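Long-range contact in putative sugar binding protein (Bacteroides vulgatus ATCC 8482, PDB 3KEZ), which probably binds sugars at the bacterial outer membrane as a SusD-family protein and carries a calcium ion: residues F188-T200 and D246-V260. Residues are numbered along the deposited sequence; the frame is centred on the assembly and turned at random.
Sequences FNKGKVNRWAAMT and DASASNPGEILFEIV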
ATOM      1  N   PHE A 188      14.640  -2.847 -14.174  1.00 14.14           N
ATOM      2  CA  PHE A 188      14.850  -2.852 -12.719  1.00 14.16           C
ATOM      3  C   PHE A 188      15.407  -1.496 -12.262  1.00 13.94           C
ATOM      4  O   PHE A 188      16.276  -0.910 -12.906  1.00 14.65           O
ATOM      5  CB  PHE A 188      15.805  -3.987 -12.330  1.00 12.79           C
ATOM      6  CG  PHE A 188      16.005  -4.122 -10.865  1.00  8.45           C
ATOM      7  CD1 PHE A 188      15.135  -4.869 -10.115  1.00 15.79           C
ATOM      8  CD2 PHE A 188      17.064  -3.484 -10.236  1.00 19.63           C
ATOM      9  CE1 PHE A 188      15.318  -5.014  -8.765  1.00 11.85           C
ATOM     10  CE2 PHE A 188      17.257  -3.593  -8.871  1.00 19.02           C
ATOM     11  CZ  PHE A 188      16.395  -4.353  -8.125  1.00 17.21           C
ATOM     12  N   ASN A 189      14.861  -0.964 -11.187  1.00 14.41           N
ATOM     13  CA  ASN A 189      15.228   0.376 -10.724  1.00 15.73           C
ATOM     14  C   ASN A 189      15.045   0.444  -9.228  1.00 12.96           C
ATOM     15  O   ASN A 189      13.967   0.727  -8.709  1.00 12.91           O
ATOM     16  CB  ASN A 189      14.426   1.452 -11.438  1.00 13.62           C
ATOM     17  CG  ASN A 189      15.081   2.811 -11.380  1.00 15.00           C
ATOM     18  OD1 ASN A 189      16.159   2.995 -10.784  1.00 17.78           O
ATOM     19  ND2 ASN A 189      14.409   3.802 -11.978  1.00 12.85           N
ATOM     20  N   LYS A 190      16.155   0.167  -8.559  1.00 16.04           N
ATOM     21  CA  LYS A 190      16.196  -0.142  -7.136  1.00 17.15           C
ATOM     22  C   LYS A 190      15.723   1.030  -6.325  1.00 13.72           C
ATOM     23  O   LYS A 190      16.304   2.121  -6.408  1.00 13.27           O
ATOM     24  CB  LYS A 190      17.664  -0.417  -6.762  1.00 19.90           C
ATOM     25  CG  LYS A 190      17.930  -0.708  -5.326  1.00 21.76           C
ATOM     26  CD  LYS A 190      17.408  -2.048  -4.952  1.00 18.09           C
ATOM     27  CE  LYS A 190      17.888  -2.426  -3.558  1.00 14.29           C
ATOM     28  NZ  LYS A 190      17.436  -3.809  -3.254  1.00 21.09           N
ATOM     29  N   GLY A 191      14.688   0.824  -5.521  1.00 14.12           N
ATOM     30  CA  GLY A 191      14.179   1.921  -4.693  1.00 13.17           C
ATOM     31  C   GLY A 191      13.405   2.974  -5.470  1.00 13.86           C
ATOM     32  O   GLY A 191      13.037   4.004  -4.900  1.00 12.18           O
ATOM     33  N   LYS A 192      13.111   2.710  -6.750  1.00 12.06           N
ATOM     34  CA  LYS A 192      12.321   3.663  -7.562  1.00 13.78           C
ATOM     35  C   LYS A 192      11.119   2.977  -8.223  1.00 12.36           C
ATOM     36  O   LYS A 192      11.116   1.760  -8.398  1.00 13.68           O
ATOM     37  CB  LYS A 192      13.222   4.336  -8.603  1.00 11.47           C
ATOM     38  CG  LYS A 192      14.367   5.138  -7.943  1.00 17.23           C
ATOM     39  CD  LYS A 192      15.179   5.943  -8.946  1.00 26.90           C
ATOM     40  CE  LYS A 192      16.362   6.622  -8.262  1.00 28.41           C
ATOM     41  NZ  LYS A 192      15.996   7.008  -6.880  1.00 29.51           N
ATOM     42  N   VAL A 193      10.105   3.766  -8.598  1.00 11.18           N
ATOM     43  CA  VAL A 193       8.944   3.226  -9.339  1.00  7.61           C
ATOM     44  C   VAL A 193       9.291   2.957 -10.769  1.00 10.49           C
ATOM     45  O   VAL A 193       9.954   3.787 -11.417  1.00 14.93           O
ATOM     46  CB  VAL A 193       7.741   4.189  -9.259  1.00 10.15           C
ATOM     47  CG1 VAL A 193       6.583   3.672 -10.080  1.00  5.76           C
ATOM     48  CG2 VAL A 193       7.384   4.338  -7.828  1.00 11.94           C
ATOM     49  N   ASN A 194       8.890   1.782 -11.256  1.00 10.94           N
ATOM     50  CA  ASN A 194       9.038   1.435 -12.692  1.00 10.54           C
ATOM     51  C   ASN A 194       7.708   1.057 -13.357  1.00  8.85           C
ATOM     52  O   ASN A 194       6.646   1.150 -12.730  1.00  8.65           O
ATOM     53  CB  ASN A 194      10.182   0.419 -12.946  1.00 10.69           C
ATOM     54  CG  ASN A 194       9.804  -0.972 -12.632  1.00 15.74           C
ATOM     55  OD1 ASN A 194       8.657  -1.235 -12.351  1.00  9.19           O
ATOM     56  ND2 ASN A 194      10.773  -1.909 -12.719  1.00 13.12           N
ATOM     57  N   ARG A 195       7.739   0.710 -14.648  1.00  9.51           N
ATOM     58  CA  ARG A 195       6.485   0.486 -15.356  1.00  8.74           C
ATOM     59  C   ARG A 195       5.587  -0.573 -14.681  1.00 10.41           C
ATOM     60  O   ARG A 195       4.355  -0.396 -14.546  1.00 11.09           O
ATOM     61  CB  ARG A 195       6.732   0.106 -16.811  1.00  8.99           C
ATOM     62  CG  ARG A 195       5.461   0.090 -17.646  1.00 15.05           C
ATOM     63  CD  ARG A 195       5.759  -0.262 -19.102  1.00 16.12           C
ATOM     64  NE  ARG A 195       6.800   0.599 -19.634  1.00 21.48           N
ATOM     65  CZ  ARG A 195       7.607   0.288 -20.647  1.00 24.43           C
ATOM     66  NH1 ARG A 195       7.498  -0.884 -21.268  1.00 21.55           N
ATOM     67  NH2 ARG A 195       8.545   1.148 -21.031  1.00 26.71           N
ATOM     68  N   TRP A 196       6.194  -1.674 -14.262  1.00 10.42           N
ATOM     69  CA  TRP A 196       5.440  -2.810 -13.740  1.00 11.67           C
ATOM     70  C   TRP A 196       4.832  -2.506 -12.368  1.00 12.42           C
ATOM     71  O   TRP A 196       3.685  -2.863 -12.098  1.00 12.89           O
ATOM     72  CB  TRP A 196       6.301  -4.083 -13.730  1.00 12.12           C
ATOM     73  CG  TRP A 196       7.202  -4.170 -14.914  1.00  9.52           C
ATOM     74  CD1 TRP A 196       8.556  -4.242 -14.891  1.00 16.55           C
ATOM     75  CD2 TRP A 196       6.827  -4.122 -16.309  1.00  6.67           C
ATOM     76  NE1 TRP A 196       9.057  -4.267 -16.185  1.00  9.10           N
ATOM     77  CE2 TRP A 196       8.012  -4.204 -17.063  1.00 11.36           C
ATOM     78  CE3 TRP A 196       5.607  -4.019 -16.983  1.00 11.59           C
ATOM     79  CZ2 TRP A 196       8.018  -4.195 -18.456  1.00 13.69           C
ATOM     80  CZ3 TRP A 196       5.616  -3.987 -18.375  1.00 12.83           C
ATOM     81  CH2 TRP A 196       6.807  -4.096 -19.088  1.00 14.08           C
ATOM     82  N   ALA A 197       5.581  -1.810 -11.511  1.00 11.00           N
ATOM     83  CA  ALA A 197       5.022  -1.288 -10.251  1.00 10.88           C
ATOM     84  C   ALA A 197       3.814  -0.399 -10.532  1.00  7.65           C
ATOM     85  O   ALA A 197       2.740  -0.603  -9.958  1.00  9.41           O
ATOM     86  CB  ALA A 197       6.091  -0.470  -9.449  1.00 10.92           C
ATOM     87  N   ALA A 198       3.963   0.565 -11.427  1.00 11.13           N
ATOM     88  CA  ALA A 198       2.825   1.486 -11.726  1.00 11.03           C
ATOM     89  C   ALA A 198       1.608   0.738 -12.315  1.00 11.48           C
ATOM     90  O   ALA A 198       0.488   1.030 -11.942  1.00 12.25           O
ATOM     91  CB  ALA A 198       3.233   2.652 -12.637  1.00  7.52           C
HETATM   92  N   MSE A 199       1.834  -0.239 -13.185  1.00 10.45           N
HETATM   93  CA  MSE A 199       0.725  -1.034 -13.740  1.00 10.94           C
HETATM   94  C   MSE A 199       0.013  -1.841 -12.635  1.00 10.01           C
HETATM   95  O   MSE A 199      -1.206  -1.985 -12.633  1.00 10.39           O
HETATM   96  CB  MSE A 199       1.196  -1.971 -14.830  1.00 11.66           C
HETATM   97  CG  MSE A 199       1.547  -1.355 -16.093  1.00 16.51           C
HETATM   98 SE   MSE A 199       1.804  -2.732 -17.450  0.75 12.24          SE
HETATM   99  CE  MSE A 199       2.148  -1.557 -18.986  1.00 14.50           C
ATOM    100  N   THR A 200       0.783  -2.392 -11.708  1.00 11.19           N
ATOM    101  CA  THR A 200       0.203  -3.157 -10.601  1.00 10.37           C
ATOM    102  C   THR A 200      -0.652  -2.251  -9.729  1.00  7.89           C
ATOM    103  O   THR A 200      -1.792  -2.591  -9.436  1.00 12.08           O
ATOM    104  CB  THR A 200       1.280  -3.856  -9.769  1.00 11.16           C
ATOM    105  OG1 THR A 200       2.002  -4.748 -10.607  1.00  9.46           O
ATOM    106  CG2 THR A 200       0.695  -4.627  -8.623  1.00  7.99           C
ATOM    107  N   ASP A 246      18.803  -8.443  -0.834  1.00 20.58           N
ATOM    108  CA  ASP A 246      18.961  -7.135  -1.435  1.00 20.76           C
ATOM    109  C   ASP A 246      18.898  -7.412  -2.940  1.00 20.33           C
ATOM    110  O   ASP A 246      19.829  -7.965  -3.528  1.00 22.98           O
ATOM    111  CB  ASP A 246      20.279  -6.499  -0.981  1.00 25.18           C
ATOM    112  CG  ASP A 246      20.168  -4.981  -0.718  1.00 24.83           C
ATOM    113  OD1 ASP A 246      19.084  -4.348  -0.930  1.00 17.22           O
ATOM    114  OD2 ASP A 246      21.205  -4.416  -0.315  1.00 24.49           O
ATOM    115  N   ALA A 247      17.736  -7.123  -3.521  1.00 17.60           N
ATOM    116  CA  ALA A 247      17.454  -7.445  -4.912  1.00 17.86           C
ATOM    117  C   ALA A 247      18.303  -6.572  -5.850  1.00 18.57           C
ATOM    118  O   ALA A 247      18.653  -5.449  -5.500  1.00 21.70           O
ATOM    119  CB  ALA A 247      15.927  -7.277  -5.201  1.00 14.41           C
ATOM    120  N   SER A 248      18.649  -7.114  -7.013  1.00 15.51           N
ATOM    121  CA  SER A 248      19.361  -6.377  -8.047  1.00 16.63           C
ATOM    122  C   SER A 248      18.819  -6.768  -9.417  1.00 17.19           C
ATOM    123  O   SER A 248      17.997  -7.688  -9.533  1.00 15.15           O
ATOM    124  CB  SER A 248      20.855  -6.749  -7.980  1.00 18.32           C
ATOM    125  OG  SER A 248      21.045  -8.088  -8.400  1.00 19.15           O
ATOM    126  N   ALA A 249      19.319  -6.107 -10.463  1.00 16.31           N
ATOM    127  CA  ALA A 249      18.828  -6.341 -11.824  1.00 16.74           C
ATOM    128  C   ALA A 249      18.988  -7.797 -12.207  1.00 17.92           C
ATOM    129  O   ALA A 249      18.090  -8.368 -12.823  1.00 18.97           O
ATOM    130  CB  ALA A 249      19.556  -5.415 -12.856  1.00 16.50           C
ATOM    131  N   SER A 250      20.121  -8.406 -11.832  1.00 18.86           N
ATOM    132  CA  SER A 250      20.361  -9.834 -12.080  1.00 19.48           C
ATOM    133  C   SER A 250      19.537 -10.769 -11.203  1.00 19.57           C
ATOM    134  O   SER A 250      19.306 -11.904 -11.574  1.00 20.63           O
ATOM    135  CB  SER A 250      21.871 -10.192 -11.929  1.00 23.06           C
ATOM    136  OG  SER A 250      22.351  -9.897 -10.615  1.00 31.08           O
ATOM    137  N   ASN A 251      19.106 -10.310 -10.028  1.00 21.73           N
ATOM    138  CA  ASN A 251      18.187 -11.103  -9.173  1.00 20.97           C
ATOM    139  C   ASN A 251      17.092 -10.252  -8.607  1.00 17.38           C
ATOM    140  O   ASN A 251      17.164  -9.887  -7.453  1.00 16.00           O
ATOM    141  CB  ASN A 251      18.948 -11.679  -7.999  1.00 23.27           C
ATOM    142  CG  ASN A 251      20.059 -12.499  -8.436  1.00 29.81           C
ATOM    143  OD1 ASN A 251      19.847 -13.455  -9.175  1.00 46.83           O
ATOM    144  ND2 ASN A 251      21.284 -12.123  -8.046  1.00 41.29           N
ATOM    145  N   PRO A 252      16.081  -9.916  -9.416  1.00 16.47           N
ATOM    146  CA  PRO A 252      15.102  -8.918  -8.916  1.00 16.63           C
ATOM    147  C   PRO A 252      14.158  -9.380  -7.840  1.00 15.54           C
ATOM    148  O   PRO A 252      13.515  -8.543  -7.175  1.00 13.41           O
ATOM    149  CB  PRO A 252      14.285  -8.555 -10.145  1.00 16.54           C
ATOM    150  CG  PRO A 252      14.876  -9.214 -11.282  1.00 18.83           C
ATOM    151  CD  PRO A 252      15.973 -10.144 -10.860  1.00 13.20           C
ATOM    152  N   GLY A 253      13.997 -10.696  -7.695  1.00 13.01           N
ATOM    153  CA  GLY A 253      12.938 -11.188  -6.841  1.00 13.88           C
ATOM    154  C   GLY A 253      11.570 -10.768  -7.364  1.00 12.17           C
ATOM    155  O   GLY A 253      11.338 -10.703  -8.588  1.00 11.08           O
ATOM    156  N   GLU A 254      10.663 -10.455  -6.448  1.00 10.57           N
ATOM    157  CA  GLU A 254       9.341 -10.073  -6.864  1.00 14.09           C
ATOM    158  C   GLU A 254       8.912  -8.685  -6.443  1.00 12.35           C
ATOM    159  O   GLU A 254       7.810  -8.291  -6.777  1.00 11.31           O
ATOM    160  CB  GLU A 254       8.291 -11.105  -6.412  1.00 15.87           C
ATOM    161  CG  GLU A 254       8.002 -11.200  -4.914  1.00 10.96           C
ATOM    162  CD  GLU A 254       6.735 -12.004  -4.648  1.00 10.61           C
ATOM    163  OE1 GLU A 254       6.795 -13.263  -4.630  1.00 12.66           O
ATOM    164  OE2 GLU A 254       5.684 -11.368  -4.410  1.00 11.95           O
ATOM    165  N   ILE A 255       9.740  -7.950  -5.701  1.00 10.93           N
ATOM    166  CA  ILE A 255       9.346  -6.573  -5.328  1.00 10.09           C
ATOM    167  C   ILE A 255       9.532  -5.602  -6.499  1.00 14.14           C
ATOM    168  O   ILE A 255      10.650  -5.383  -6.983  1.00 12.79           O
ATOM    169  CB  ILE A 255      10.092  -6.012  -4.117  1.00  9.97           C
ATOM    170  CG1 ILE A 255       9.895  -6.916  -2.871  1.00 10.67           C
ATOM    171  CG2 ILE A 255       9.619  -4.541  -3.864  1.00 12.75           C
ATOM    172  CD1 ILE A 255      11.000  -6.746  -1.777  1.00 11.81           C
ATOM    173  N   LEU A 256       8.421  -5.006  -6.910  1.00 14.41           N
ATOM    174  CA  LEU A 256       8.364  -4.123  -8.050  1.00 12.77           C
ATOM    175  C   LEU A 256       8.582  -2.670  -7.625  1.00 13.60           C
ATOM    176  O   LEU A 256       8.997  -1.823  -8.426  1.00 11.96           O
ATOM    177  CB  LEU A 256       7.023  -4.293  -8.759  1.00 14.46           C
ATOM    178  CG  LEU A 256       6.647  -5.705  -9.212  1.00  8.99           C
ATOM    179  CD1 LEU A 256       5.203  -5.728  -9.893  1.00  5.31           C
ATOM    180  CD2 LEU A 256       7.691  -6.287 -10.195  1.00 13.31           C
ATOM    181  N   PHE A 257       8.271  -2.358  -6.376  1.00 12.99           N
ATOM    182  CA  PHE A 257       8.657  -1.068  -5.819  1.00 14.49           C
ATOM    183  C   PHE A 257       8.986  -1.245  -4.356  1.00 14.35           C
ATOM    184  O   PHE A 257       8.139  -1.669  -3.553  1.00 11.69           O
ATOM    185  CB  PHE A 257       7.571  -0.018  -6.026  1.00 14.52           C
ATOM    186  CG  PHE A 257       7.887   1.342  -5.406  1.00 13.82           C
ATOM    187  CD1 PHE A 257       9.152   1.912  -5.519  1.00 14.31           C
ATOM    188  CD2 PHE A 257       6.889   2.079  -4.796  1.00 19.50           C
ATOM    189  CE1 PHE A 257       9.427   3.150  -4.998  1.00 15.63           C
ATOM    190  CE2 PHE A 257       7.155   3.335  -4.255  1.00 28.22           C
ATOM    191  CZ  PHE A 257       8.442   3.876  -4.366  1.00 18.43           C
ATOM    192  N   GLU A 258      10.237  -0.908  -4.041  1.00 11.65           N
ATOM    193  CA  GLU A 258      10.842  -1.106  -2.733  1.00 13.57           C
ATOM    194  C   GLU A 258      11.197   0.275  -2.145  1.00 13.33           C
ATOM    195  O   GLU A 258      11.768   1.113  -2.846  1.00 13.23           O
ATOM    196  CB  GLU A 258      12.098  -1.987  -2.898  1.00 17.13           C
ATOM    197  CG  GLU A 258      12.753  -2.396  -1.584  1.00 16.31           C
ATOM    198  CD  GLU A 258      13.836  -3.458  -1.726  1.00 21.54           C
ATOM    199  OE1 GLU A 258      14.567  -3.497  -2.736  1.00 21.21           O
ATOM    200  OE2 GLU A 258      13.969  -4.234  -0.787  1.00 12.83           O
ATOM    201  N   ILE A 259      10.765   0.548  -0.905  1.00 11.37           N
ATOM    202  CA  ILE A 259      11.314   1.651  -0.137  1.00 13.07           C
ATOM    203  C   ILE A 259      12.628   1.142   0.453  1.00 15.40           C
ATOM    204  O   ILE A 259      12.641   0.125   1.189  1.00 13.42           O
ATOM    205  CB  ILE A 259      10.384   2.162   1.004  1.00 12.01           C
ATOM    206  CG1 ILE A 259       8.999   2.600   0.476  1.00 15.60           C
ATOM    207  CG2 ILE A 259      11.067   3.269   1.811  1.00 15.70           C
ATOM    208  CD1 ILE A 259       9.013   3.742  -0.573  1.00 12.39           C
ATOM    209  N   VAL A 260      13.725   1.827   0.108  1.00 13.80           N
ATOM    210  CA  VAL A 260      15.071   1.493   0.578  1.00 13.23           C
ATOM    211  C   VAL A 260      15.436   2.340   1.803  1.00 13.59           C
ATOM    212  O   VAL A 260      15.502   3.572   1.725  1.00 12.12           O
ATOM    213  CB  VAL A 260      16.124   1.693  -0.524  1.00 14.59           C
ATOM    214  CG1 VAL A 260      17.539   1.394   0.006  1.00 17.09           C
ATOM    215  CG2 VAL A 260      15.801   0.777  -1.732  1.00 15.60           C
TER
HETATM  216  O   HOH W   1      11.920  -0.412  -6.270  1.00 15.03           O
HETATM  217  O   HOH W   2      13.417   4.162  -1.858  1.00 16.39           O
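K190 NZ is gripped by three acceptors of 246-260. In two salt bridges, K190 NZ meets E258 OE1 (2.9 Å) on the syn side, tilted 29° out of the carboxylate plane, and D246 OD1 from above its plane. A third bond, 3.0 Å from K190 NZ to A247 O, lies in the carbonyl plane on a lone pair. With an alanine in place of K190, the two carboxylates would probably lose their shared counter-charge, and A247 O its donor. E258 OE2 also takes a hydrogen bond from ND2 of N331, a calcium ligand, so the network borders the metal site. Beside it, F188 lays one ring face over the S248-A249 peptide, with CD2 3.5 Å from A249 N. Its CG is anti to the backbone N (chi1 -176°), which carries the ring to this loop. V193 CG2 sits over the centre of the F257 ring in a CH-pi contact. One water joins K192 O to E258 N, with a weak bond from G191 N; a second joins G191 O to V260 N. N194 OD1 caps helix 195-209 by accepting from A197 N, while its ND2 bonds D187 O. The contact thus joins this helix start to bulged strand 255-259, which pairs with strand 332-336; helix 20-34 packs on F257, and helix 212-229 on W196 and T200.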